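SusD superfamily protein (Parabacteroides distasonis, PDB 3OTN) probably binds carbohydrate or other nutrients at the bacterial outer membrane. Local coordinates at residues A[431-436]-A[442-447]; A[412-417]-A[425-430]; A[310-315]-A[344-349]; A[266-271]-A[337-342]. All coordinates share one frame; numbering follows the deposited sequence.

Overall arrangement
The four contacts fall into two pairs. Contacts 3 and 4 come first along the chain and interlock, their segments alternating; their centres are about 9 Å apart, and F340 and Q342 of contact 4 meet Y312 of contact 3. Contacts 2 and 1 follow in series, with centres about 11 Å apart, because helix 424-431 runs on into strand 433-435. D412 of helix 403-418 joins them by gripping R435 and Y442. Between the pairs, the centres of contacts 2 and 4 being about 22 Å apart, the backbone O of D417 meets K338 NZ, so contact 2 lies in the middle of a connected path through the SusD-family region.

Contact 1. Residues A[431-436]-A[442-447]; sequences TRKIRD and YVDFIG. With ACT (acetate ion), chain I.
The R435 side chain lies over one face of the Y442 ring, its CG 4.1 Å from the ring centroid in a CH-pi contact. With CG anti to the backbone N (chi1 -166°), the chain runs extended across the ring towards the hydroxyl, and CD comes within 3.4 Å of Y442 OH. The guanidinium stands nearly perpendicular to the ring. D412 takes a salt bridge from R435 NE and a hydrogen bond with Y442 OH, while an acetate, probably from the crystallisation liquor, accepts from R435 NH1 and NH2. With R435 replaced by an alanine, D412 would probably lose a charged partner and this ring face its aliphatic cover. These residues belong to an antiparallel beta hairpin, 433-435 with 442-444, in which I434 and V443 form the hydrogen-bonded pair: I434 N gives to V443 O at 2.8 Å, and V443 N returns the bond to I434 O at 2.9 Å. K433 bends at chi2 (-82°) to run beside D444, and its NZ closes a salt bridge of 2.8 Å to D444 OD1. At the open end of the hairpin F445 N reaches R432 O at 3.0 Å, and I434 CD1 touches F445 CD2 at 3.9 Å.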
# COMPACT_ATOMS: atom_id res chain seq x y z
N THR A 431 11.74 1.55 -9.98
CA THR A 431 12.11 2.06 -11.30
C THR A 431 13.24 3.10 -11.20
O THR A 431 13.92 3.33 -12.18
CB THR A 431 10.91 2.72 -12.01
OG1 THR A 431 10.43 3.87 -11.28
CG2 THR A 431 9.78 1.74 -12.18
N ARG A 432 13.42 3.73 -10.03
CA ARG A 432 14.28 4.93 -9.84
C ARG A 432 13.93 6.02 -10.87
O ARG A 432 14.81 6.69 -11.39
CB ARG A 432 15.77 4.58 -9.82
CG ARG A 432 16.12 3.85 -8.52
CD ARG A 432 17.56 3.58 -8.33
NE ARG A 432 17.75 2.70 -7.17
CZ ARG A 432 18.92 2.17 -6.83
NH1 ARG A 432 20.00 2.42 -7.55
NH2 ARG A 432 19.02 1.36 -5.78
N LYS A 433 12.63 6.16 -11.11
CA LYS A 433 12.07 7.20 -11.97
C LYS A 433 10.93 7.89 -11.24
O LYS A 433 10.15 7.26 -10.54
CB LYS A 433 11.54 6.62 -13.30
CG LYS A 433 12.59 5.91 -14.16
CD LYS A 433 13.42 6.86 -14.98
CE LYS A 433 14.37 6.10 -15.91
NZ LYS A 433 15.26 7.09 -16.55
N ILE A 434 10.84 9.20 -11.42
CA ILE A 434 9.76 10.02 -10.87
C ILE A 434 9.04 10.75 -12.03
O ILE A 434 9.69 11.42 -12.87
CB ILE A 434 10.33 11.05 -9.90
CG1 ILE A 434 10.74 10.35 -8.59
CG2 ILE A 434 9.34 12.18 -9.63
CD1 ILE A 434 11.46 11.28 -7.60
N ARG A 435 7.72 10.62 -12.08
CA ARG A 435 6.95 11.32 -13.09
C ARG A 435 6.91 12.83 -12.76
O ARG A 435 6.48 13.22 -11.69
CB ARG A 435 5.52 10.78 -13.17
CG ARG A 435 4.78 11.24 -14.40
CD ARG A 435 3.31 10.80 -14.38
NE ARG A 435 2.73 10.95 -15.71
CZ ARG A 435 2.26 12.07 -16.22
NH1 ARG A 435 2.25 13.23 -15.54
NH2 ARG A 435 1.77 12.05 -17.45
N ASP A 436 7.38 13.66 -13.68
CA ASP A 436 7.33 15.10 -13.53
C ASP A 436 5.95 15.62 -13.92
O ASP A 436 5.45 15.33 -15.00
CB ASP A 436 8.40 15.78 -14.41
CG ASP A 436 8.37 17.31 -14.26
OD1 ASP A 436 8.63 17.80 -13.15
OD2 ASP A 436 8.07 17.98 -15.25
N TYR A 442 9.30 10.88 -17.34
CA TYR A 442 9.86 10.10 -16.27
C TYR A 442 11.33 10.49 -16.14
O TYR A 442 12.12 10.25 -17.04
CB TYR A 442 9.60 8.59 -16.49
CG TYR A 442 8.14 8.28 -16.23
CD1 TYR A 442 7.70 7.93 -14.94
CD2 TYR A 442 7.18 8.42 -17.24
CE1 TYR A 442 6.38 7.71 -14.69
CE2 TYR A 442 5.84 8.22 -16.99
CZ TYR A 442 5.44 7.86 -15.72
OH TYR A 442 4.14 7.66 -15.46
N VAL A 443 11.67 11.16 -15.04
CA VAL A 443 13.03 11.66 -14.82
C VAL A 443 13.69 10.78 -13.77
O VAL A 443 13.01 10.10 -13.01
CB VAL A 443 13.04 13.16 -14.44
CG1 VAL A 443 12.21 13.98 -15.42
CG2 VAL A 443 12.50 13.38 -13.05
N ASP A 444 15.02 10.79 -13.72
CA ASP A 444 15.72 9.98 -12.75
C ASP A 444 15.40 10.45 -11.35
O ASP A 444 15.35 11.66 -11.08
CB ASP A 444 17.22 10.01 -12.96
CG ASP A 444 17.65 9.27 -14.19
OD1 ASP A 444 16.82 8.52 -14.78
OD2 ASP A 444 18.82 9.43 -14.56
N PHE A 445 15.19 9.47 -10.46
CA PHE A 445 14.96 9.74 -9.05
C PHE A 445 16.11 10.58 -8.50
O PHE A 445 15.86 11.61 -7.89
CB PHE A 445 14.83 8.41 -8.32
CG PHE A 445 14.56 8.52 -6.83
CD1 PHE A 445 15.56 8.89 -5.93
CD2 PHE A 445 13.35 8.08 -6.31
CE1 PHE A 445 15.31 8.91 -4.57
CE2 PHE A 445 13.11 8.08 -4.97
CZ PHE A 445 14.10 8.51 -4.08
N ILE A 446 17.35 10.13 -8.73
CA ILE A 446 18.55 10.81 -8.22
C ILE A 446 18.77 12.05 -9.11
O ILE A 446 19.04 11.92 -10.30
CB ILE A 446 19.80 9.88 -8.22
CG1 ILE A 446 19.61 8.72 -7.22
CG2 ILE A 446 21.10 10.66 -7.84
CD1 ILE A 446 20.63 7.60 -7.41
N GLY A 447 18.60 13.23 -8.55
CA GLY A 447 18.54 14.47 -9.32
C GLY A 447 17.16 15.11 -9.41
O GLY A 447 17.08 16.29 -9.75
C ACT I . 1.14 15.95 -18.29
O ACT I . 0.91 15.12 -17.38
OXT ACT I . 1.54 17.06 -17.89
CH3 ACT I . 0.98 15.70 -19.76
O HOH W 1 17.87 7.55 -10.49
O HOH W 2 17.22 6.17 -12.73

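Contact 2. Residues A[412-417]-A[425-430]; sequences DQRYFD and WFDMLR
R414 and D427 carry the charged half of this contact. R414 NE donates to D427 OD2 at 2.8 Å in a nearly straight bond of 168°; the oxygen lies in the guanidinium plane and is met on its syn side, somewhat out of the carboxylate plane. A bend at chi3 (69°) turns the arginine head so that NH2 also reaches D427 OD1, a weak bond of 3.2 Å. From D427's own helix, R430 NH2 reaches the same OD1 at 3.0 Å, approaching from above the carboxylate. The two arginines therefore share one acid, with R430 NH2 over a face of the R414 guanidinium. Each has a second acidic partner on helix 360-375, D362 for R414 and E369 for R430, which probably helps to balance the buried charge. Replacing D427 by an alanine would probably leave the two arginine heads close together without the acid they share, their like charges less well balanced.

The apolar half is smaller. The selenomethionine M428 crosses Y415 at about a right angle, its CE 3.8 Å from Y415 CE2 and 3.5 Å from Y415 OH. That hydroxyl is further occupied by the backbone N of R435. The helix axes run nearly antiparallel, 157° between directions and 11.3 Å apart, so long side chains span the gap: a buried salt-bridge network joining two consecutive antiparallel helices of a helical hairpin.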
# COMPACT_ATOMS: atom_id res chain seq x y z
N ASP A 412 1.85 5.68 -16.19
CA ASP A 412 0.90 6.78 -16.07
C ASP A 412 -0.39 6.31 -15.37
O ASP A 412 -0.87 6.96 -14.40
CB ASP A 412 0.54 7.39 -17.43
CG ASP A 412 1.54 8.45 -17.92
OD1 ASP A 412 2.62 8.68 -17.30
OD2 ASP A 412 1.24 9.07 -18.96
N GLN A 413 -0.95 5.21 -15.85
CA GLN A 413 -2.17 4.71 -15.25
C GLN A 413 -1.98 4.25 -13.80
O GLN A 413 -2.91 4.34 -13.02
CB GLN A 413 -2.86 3.65 -16.11
CG GLN A 413 -3.26 4.15 -17.50
CD GLN A 413 -4.03 5.46 -17.44
OE1 GLN A 413 -4.85 5.66 -16.56
NE2 GLN A 413 -3.76 6.36 -18.38
N ARG A 414 -0.78 3.80 -13.44
CA ARG A 414 -0.47 3.50 -12.07
C ARG A 414 -0.55 4.78 -11.22
O ARG A 414 -1.13 4.77 -10.13
CB ARG A 414 0.89 2.84 -11.92
CG ARG A 414 0.90 1.39 -12.46
CD ARG A 414 2.23 0.70 -12.14
NE ARG A 414 2.30 0.48 -10.71
CZ ARG A 414 1.67 -0.48 -10.05
NH1 ARG A 414 0.97 -1.40 -10.69
NH2 ARG A 414 1.77 -0.53 -8.74
N TYR A 415 0.07 5.87 -11.70
CA TYR A 415 0.02 7.13 -10.97
C TYR A 415 -1.43 7.62 -10.87
O TYR A 415 -1.92 7.95 -9.79
CB TYR A 415 0.85 8.22 -11.66
CG TYR A 415 2.34 8.22 -11.30
CD1 TYR A 415 3.19 7.19 -11.71
CD2 TYR A 415 2.90 9.28 -10.60
CE1 TYR A 415 4.56 7.22 -11.44
CE2 TYR A 415 4.25 9.32 -10.32
CZ TYR A 415 5.08 8.30 -10.74
OH TYR A 415 6.40 8.37 -10.42
N PHE A 416 -2.12 7.64 -12.01
CA PHE A 416 -3.43 8.24 -12.08
C PHE A 416 -4.52 7.43 -11.40
O PHE A 416 -5.41 8.03 -10.77
CB PHE A 416 -3.83 8.57 -13.50
CG PHE A 416 -2.91 9.60 -14.18
CD1 PHE A 416 -2.52 10.78 -13.54
CD2 PHE A 416 -2.48 9.39 -15.47
CE1 PHE A 416 -1.69 11.72 -14.19
CE2 PHE A 416 -1.66 10.32 -16.13
CZ PHE A 416 -1.27 11.48 -15.48
N ASP A 417 -4.50 6.11 -11.56
CA ASP A 417 -5.55 5.23 -11.04
C ASP A 417 -5.31 4.80 -9.60
O ASP A 417 -6.27 4.66 -8.82
CB ASP A 417 -5.74 3.99 -11.91
CG ASP A 417 -7.19 3.68 -12.18
OD1 ASP A 417 -7.84 4.58 -12.74
OD2 ASP A 417 -7.69 2.58 -11.81
N TRP A 425 5.13 5.39 -4.12
CA TRP A 425 6.49 5.52 -3.56
C TRP A 425 7.30 4.25 -3.92
O TRP A 425 8.41 4.34 -4.42
CB TRP A 425 6.48 5.76 -2.06
CG TRP A 425 7.87 5.96 -1.50
CD1 TRP A 425 8.50 5.15 -0.62
CD2 TRP A 425 8.81 6.98 -1.85
NE1 TRP A 425 9.75 5.61 -0.36
CE2 TRP A 425 9.98 6.73 -1.09
CE3 TRP A 425 8.78 8.06 -2.70
CZ2 TRP A 425 11.10 7.54 -1.18
CZ3 TRP A 425 9.89 8.86 -2.81
CH2 TRP A 425 11.04 8.60 -2.05
N PHE A 426 6.70 3.09 -3.69
CA PHE A 426 7.33 1.81 -4.07
C PHE A 426 7.62 1.70 -5.59
O PHE A 426 8.70 1.22 -5.97
CB PHE A 426 6.48 0.63 -3.61
CG PHE A 426 6.39 0.46 -2.09
CD1 PHE A 426 7.48 0.71 -1.27
CD2 PHE A 426 5.20 0.06 -1.51
CE1 PHE A 426 7.39 0.53 0.12
CE2 PHE A 426 5.09 -0.13 -0.15
CZ PHE A 426 6.18 0.11 0.67
N ASP A 427 6.71 2.17 -6.44
CA ASP A 427 7.01 2.26 -7.90
C ASP A 427 8.26 3.13 -8.20
O ASP A 427 9.14 2.76 -8.98
CB ASP A 427 5.83 2.86 -8.67
CG ASP A 427 4.64 1.95 -8.76
OD1 ASP A 427 4.67 0.77 -8.34
OD2 ASP A 427 3.63 2.45 -9.32
N MSE A 428 8.33 4.28 -7.56
CA MSE A 428 9.46 5.18 -7.71
C MSE A 428 10.79 4.51 -7.30
O MSE A 428 11.80 4.68 -7.98
CB MSE A 428 9.24 6.49 -6.94
CG MSE A 428 8.10 7.35 -7.48
SE MSE A 428 7.79 8.88 -6.31
CE MSE A 428 6.48 9.92 -7.33
N LEU A 429 10.78 3.74 -6.22
CA LEU A 429 11.99 3.08 -5.75
C LEU A 429 12.45 1.95 -6.70
O LEU A 429 13.65 1.80 -6.95
CB LEU A 429 11.78 2.52 -4.34
CG LEU A 429 11.56 3.55 -3.21
CD1 LEU A 429 11.46 2.83 -1.86
CD2 LEU A 429 12.68 4.66 -3.16
N ARG A 430 11.51 1.15 -7.21
CA ARG A 430 11.89 0.03 -8.06
C ARG A 430 12.25 0.42 -9.50
O ARG A 430 13.02 -0.30 -10.13
CB ARG A 430 10.84 -1.12 -8.01
CG ARG A 430 9.55 -0.83 -8.67
CD ARG A 430 8.57 -2.00 -8.48
NE ARG A 430 7.27 -1.57 -8.95
CZ ARG A 430 6.95 -1.39 -10.23
NH1 ARG A 430 7.82 -1.68 -11.22
NH2 ARG A 430 5.76 -0.94 -10.54

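Contact 3. Residues A[310-315]-A[344-349]; sequences TNYKGH and AVDNTA. With EDO (1,2-ethanediol), chain O.
Y312 meets D346 through its hydroxyl, and this is the close-set part of the contact. Y312 OH donates at 2.6 Å to D346 OD1, which receives it on its syn lone pair; OD1 lies in the plane of the tyrosine ring, at its edge. Ring and carboxylate are turned 33° against each other and their side chains cross at a slant. A chi1 of -151°, which carries CG to the far side from the backbone N, directs the ring at the helix. Near the start of helix 342-348, Q342 NE2 is hydrogen-bonded to Y312 OH and the F340 ring meets that of Y312, which helps to fix the phenol.

The other side is looser and wetter. H315 turns to the backbone of D346 and not to its carboxylate: NE2 donates to D346 O at 2.8 Å, a bent bond of 134°. The oxygen is close to the imidazole plane, yet the donor stands above the carbonyl plane rather than on a lone pair. A water, at 3.1 Å from H315 NE2, accepts a weak bond there and donates to N347 O at 2.8 Å, bridging the ring to the last turn of helix 342-348. That helix end widens into a pi-type turn, closed by A349 N on A344 O. S317 OG is hydrogen-bonded to H315 ND1 and helps to set the ring's rotation.

Strand 308-312 and the segment after it are thus tied to helix 342-348 by polar chemistry at two levels, a side-chain carboxylate and a main-chain carbonyl, which implies a join governed by direction more than by apolar burial.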
# COMPACT_ATOMS: atom_id res chain seq x y z
N THR A 310 -13.62 19.82 -4.13
CA THR A 310 -13.26 21.24 -3.94
C THR A 310 -14.36 22.03 -3.22
O THR A 310 -14.16 23.20 -2.90
CB THR A 310 -13.05 21.92 -5.31
OG1 THR A 310 -14.26 21.85 -6.05
CG2 THR A 310 -11.95 21.25 -6.11
N ASN A 311 -15.53 21.43 -3.03
CA ASN A 311 -16.58 22.02 -2.23
C ASN A 311 -17.38 20.93 -1.48
O ASN A 311 -17.38 19.75 -1.87
CB ASN A 311 -17.49 22.88 -3.13
CG ASN A 311 -18.33 22.05 -4.08
OD1 ASN A 311 -19.16 21.25 -3.66
ND2 ASN A 311 -18.14 22.25 -5.38
N TYR A 312 -18.04 21.34 -0.41
CA TYR A 312 -18.92 20.45 0.36
C TYR A 312 -19.90 21.33 1.12
O TYR A 312 -20.17 22.44 0.67
CB TYR A 312 -18.11 19.46 1.25
CG TYR A 312 -18.83 18.15 1.48
CD1 TYR A 312 -18.99 17.22 0.46
CD2 TYR A 312 -19.39 17.84 2.73
CE1 TYR A 312 -19.71 16.01 0.66
CE2 TYR A 312 -20.10 16.64 2.94
CZ TYR A 312 -20.24 15.74 1.90
OH TYR A 312 -20.94 14.58 2.13
N LYS A 313 -20.58 20.81 2.12
CA LYS A 313 -21.44 21.63 2.97
C LYS A 313 -20.95 21.47 4.39
O LYS A 313 -20.39 20.43 4.74
CB LYS A 313 -22.90 21.16 2.87
CG LYS A 313 -23.47 21.12 1.45
CD LYS A 313 -25.02 20.97 1.43
CE LYS A 313 -25.53 20.61 0.03
NZ LYS A 313 -27.02 20.66 -0.08
N GLY A 314 -21.14 22.50 5.20
CA GLY A 314 -20.83 22.42 6.62
C GLY A 314 -21.77 21.43 7.29
O GLY A 314 -22.94 21.34 6.95
N HIS A 315 -21.26 20.67 8.25
CA HIS A 315 -22.08 19.67 8.93
C HIS A 315 -22.99 20.39 9.94
O HIS A 315 -22.54 21.35 10.57
CB HIS A 315 -21.18 18.65 9.64
CG HIS A 315 -21.93 17.49 10.19
ND1 HIS A 315 -22.50 17.50 11.45
CD2 HIS A 315 -22.20 16.27 9.66
CE1 HIS A 315 -23.08 16.33 11.68
NE2 HIS A 315 -22.92 15.57 10.60
N ALA A 344 -19.93 7.76 6.98
CA ALA A 344 -19.06 8.07 8.11
C ALA A 344 -18.91 9.59 8.29
O ALA A 344 -19.03 10.13 9.41
CB ALA A 344 -17.69 7.38 7.96
N VAL A 345 -18.70 10.28 7.17
CA VAL A 345 -18.43 11.72 7.20
C VAL A 345 -19.69 12.50 7.55
O VAL A 345 -19.62 13.41 8.35
CB VAL A 345 -17.80 12.23 5.86
CG1 VAL A 345 -17.62 13.79 5.85
CG2 VAL A 345 -16.47 11.52 5.59
N ASP A 346 -20.81 12.17 6.91
CA ASP A 346 -22.05 12.90 7.12
C ASP A 346 -22.80 12.55 8.40
O ASP A 346 -23.54 13.40 8.92
CB ASP A 346 -23.04 12.68 5.97
CG ASP A 346 -22.59 13.28 4.65
OD1 ASP A 346 -21.63 14.08 4.59
OD2 ASP A 346 -23.23 12.94 3.64
N ASN A 347 -22.65 11.33 8.91
CA ASN A 347 -23.57 10.85 9.94
C ASN A 347 -22.87 10.21 11.15
O ASN A 347 -23.01 10.69 12.26
CB ASN A 347 -24.57 9.90 9.26
CG ASN A 347 -25.68 9.46 10.19
OD1 ASN A 347 -25.42 9.01 11.30
ND2 ASN A 347 -26.94 9.57 9.73
N THR A 348 -22.12 9.13 10.93
CA THR A 348 -21.72 8.32 12.07
C THR A 348 -20.37 8.61 12.70
O THR A 348 -20.21 8.28 13.85
CB THR A 348 -21.73 6.82 11.71
OG1 THR A 348 -20.72 6.57 10.73
CG2 THR A 348 -23.13 6.38 11.17
N ALA A 349 -19.40 9.13 11.94
CA ALA A 349 -18.01 9.30 12.43
C ALA A 349 -17.36 7.97 12.85
O ALA A 349 -16.47 7.93 13.70
CB ALA A 349 -17.97 10.35 13.61
C1 EDO O . -15.87 25.48 -5.81
O1 EDO O . -16.27 24.19 -6.26
C2 EDO O . -14.96 26.12 -6.85
O2 EDO O . -13.69 25.47 -6.83
O HOH W 3 -23.98 13.32 12.45

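Contact 4. Residues A[266-271]-A[337-342]; sequences RIFLPS and YKFFDQ
A type I beta turn from Y337 to F340, lying between strand 334-336 and helix 342-348, packs F339 and F340 on the loop 266-271 in the buried interior of the SusD-family region. The turn is closed by F340 N on Y337 O at 3.0 Å. F339, within it, brings ring atom CD2 over one face of F268, 3.4 Å above that plane and shifted toward the rim. The two rings are oblique, with planes at 48° and centroids 5.1 Å apart. On the opposite face of the F268 ring lies I267 CB, and I336 of strand 334-336 also touches this phenylalanine, which is therefore held from several directions. F340 leaves the turn by another route: a chi1 of -166° swings its ring toward L269, and the ring lies against Y337, whose CE1 sits over one of its faces. Just beyond, D341 takes the N-cap position of helix 342-348, its OD1 accepting from the backbone N of A344. The second apolar touch belongs to L269, which crosses F340 at about a right angle, its methyl CD2 resting 3.7 Å from F340 CE2.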
# COMPACT_ATOMS: atom_id res chain seq x y z
N ARG A 266 -10.48 10.55 8.07
CA ARG A 266 -10.33 11.95 8.55
C ARG A 266 -9.05 12.65 8.06
O ARG A 266 -8.98 13.89 8.07
CB ARG A 266 -10.27 11.96 10.09
CG ARG A 266 -11.47 11.44 10.79
CD ARG A 266 -11.15 11.09 12.26
NE ARG A 266 -11.11 12.29 13.07
CZ ARG A 266 -11.05 12.34 14.40
NH1 ARG A 266 -11.02 11.24 15.13
NH2 ARG A 266 -11.02 13.53 15.00
N ILE A 267 -8.05 11.85 7.71
CA ILE A 267 -6.74 12.32 7.20
C ILE A 267 -6.86 13.19 5.95
O ILE A 267 -6.13 14.17 5.80
CB ILE A 267 -5.81 11.07 6.90
CG1 ILE A 267 -5.37 10.39 8.21
CG2 ILE A 267 -4.58 11.37 6.07
CD1 ILE A 267 -4.48 11.19 9.01
N PHE A 268 -7.80 12.82 5.07
CA PHE A 268 -7.99 13.47 3.78
C PHE A 268 -8.90 14.68 3.80
O PHE A 268 -8.94 15.45 2.83
CB PHE A 268 -8.55 12.46 2.78
CG PHE A 268 -7.74 11.20 2.68
CD1 PHE A 268 -6.63 11.13 1.87
CD2 PHE A 268 -8.09 10.08 3.43
CE1 PHE A 268 -5.86 9.96 1.80
CE2 PHE A 268 -7.34 8.92 3.36
CZ PHE A 268 -6.22 8.86 2.54
N LEU A 269 -9.61 14.89 4.90
CA LEU A 269 -10.66 15.89 4.97
C LEU A 269 -9.99 17.21 5.28
O LEU A 269 -9.03 17.20 6.03
CB LEU A 269 -11.68 15.55 6.06
CG LEU A 269 -12.44 14.21 5.96
CD1 LEU A 269 -13.40 13.99 7.17
CD2 LEU A 269 -13.15 14.13 4.65
N PRO A 270 -10.46 18.34 4.71
CA PRO A 270 -9.83 19.66 4.93
C PRO A 270 -9.76 20.05 6.39
O PRO A 270 -10.78 19.98 7.08
CB PRO A 270 -10.73 20.65 4.13
CG PRO A 270 -11.94 19.89 3.76
CD PRO A 270 -11.56 18.44 3.73
N SER A 271 -8.58 20.46 6.84
CA SER A 271 -8.33 20.68 8.26
C SER A 271 -9.27 21.69 8.90
O SER A 271 -9.51 22.76 8.33
CB SER A 271 -6.90 21.16 8.52
OG SER A 271 -6.61 21.07 9.92
N TYR A 337 -11.01 12.95 -2.38
CA TYR A 337 -12.34 12.40 -2.20
C TYR A 337 -12.38 10.88 -2.42
O TYR A 337 -13.38 10.24 -2.11
CB TYR A 337 -13.30 13.04 -3.23
CG TYR A 337 -14.76 12.99 -2.90
CD1 TYR A 337 -15.28 13.67 -1.80
CD2 TYR A 337 -15.66 12.26 -3.71
CE1 TYR A 337 -16.66 13.64 -1.50
CE2 TYR A 337 -17.04 12.23 -3.40
CZ TYR A 337 -17.52 12.93 -2.31
OH TYR A 337 -18.87 12.90 -2.01
N LYS A 338 -11.27 10.31 -2.90
CA LYS A 338 -11.19 8.87 -3.27
C LYS A 338 -11.67 7.90 -2.17
O LYS A 338 -12.28 6.85 -2.46
CB LYS A 338 -9.75 8.58 -3.68
CG LYS A 338 -9.48 7.32 -4.37
CD LYS A 338 -8.07 7.36 -4.97
CE LYS A 338 -7.70 6.03 -5.50
NZ LYS A 338 -6.45 6.03 -6.30
N PHE A 339 -11.48 8.29 -0.92
CA PHE A 339 -11.79 7.45 0.25
C PHE A 339 -12.87 8.05 1.15
O PHE A 339 -12.93 7.73 2.31
CB PHE A 339 -10.50 7.23 1.03
CG PHE A 339 -9.34 6.79 0.16
CD1 PHE A 339 -9.40 5.59 -0.54
CD2 PHE A 339 -8.19 7.58 0.03
CE1 PHE A 339 -8.33 5.16 -1.33
CE2 PHE A 339 -7.12 7.15 -0.76
CZ PHE A 339 -7.20 5.94 -1.43
N PHE A 340 -13.76 8.85 0.57
CA PHE A 340 -14.80 9.57 1.30
C PHE A 340 -16.02 8.66 1.59
O PHE A 340 -16.99 8.57 0.83
CB PHE A 340 -15.15 10.82 0.50
CG PHE A 340 -15.96 11.85 1.24
CD1 PHE A 340 -17.36 11.75 1.33
CD2 PHE A 340 -15.34 13.00 1.74
CE1 PHE A 340 -18.09 12.77 1.98
CE2 PHE A 340 -16.05 13.96 2.38
CZ PHE A 340 -17.44 13.86 2.49
N ASP A 341 -15.90 7.95 2.71
CA ASP A 341 -16.99 7.14 3.29
C ASP A 341 -18.05 8.13 3.74
O ASP A 341 -17.99 8.69 4.84
CB ASP A 341 -16.42 6.28 4.44
CG ASP A 341 -17.49 5.41 5.14
OD1 ASP A 341 -18.71 5.57 4.92
OD2 ASP A 341 -17.08 4.58 5.98
N GLN A 342 -19.03 8.33 2.87
CA GLN A 342 -20.00 9.38 3.02
C GLN A 342 -20.90 9.21 4.24
O GLN A 342 -21.20 10.18 4.92
CB GLN A 342 -20.85 9.51 1.76
CG GLN A 342 -21.73 10.74 1.78
CD GLN A 342 -22.19 11.15 0.40
OE1 GLN A 342 -22.59 10.30 -0.41
NE2 GLN A 342 -22.11 12.47 0.10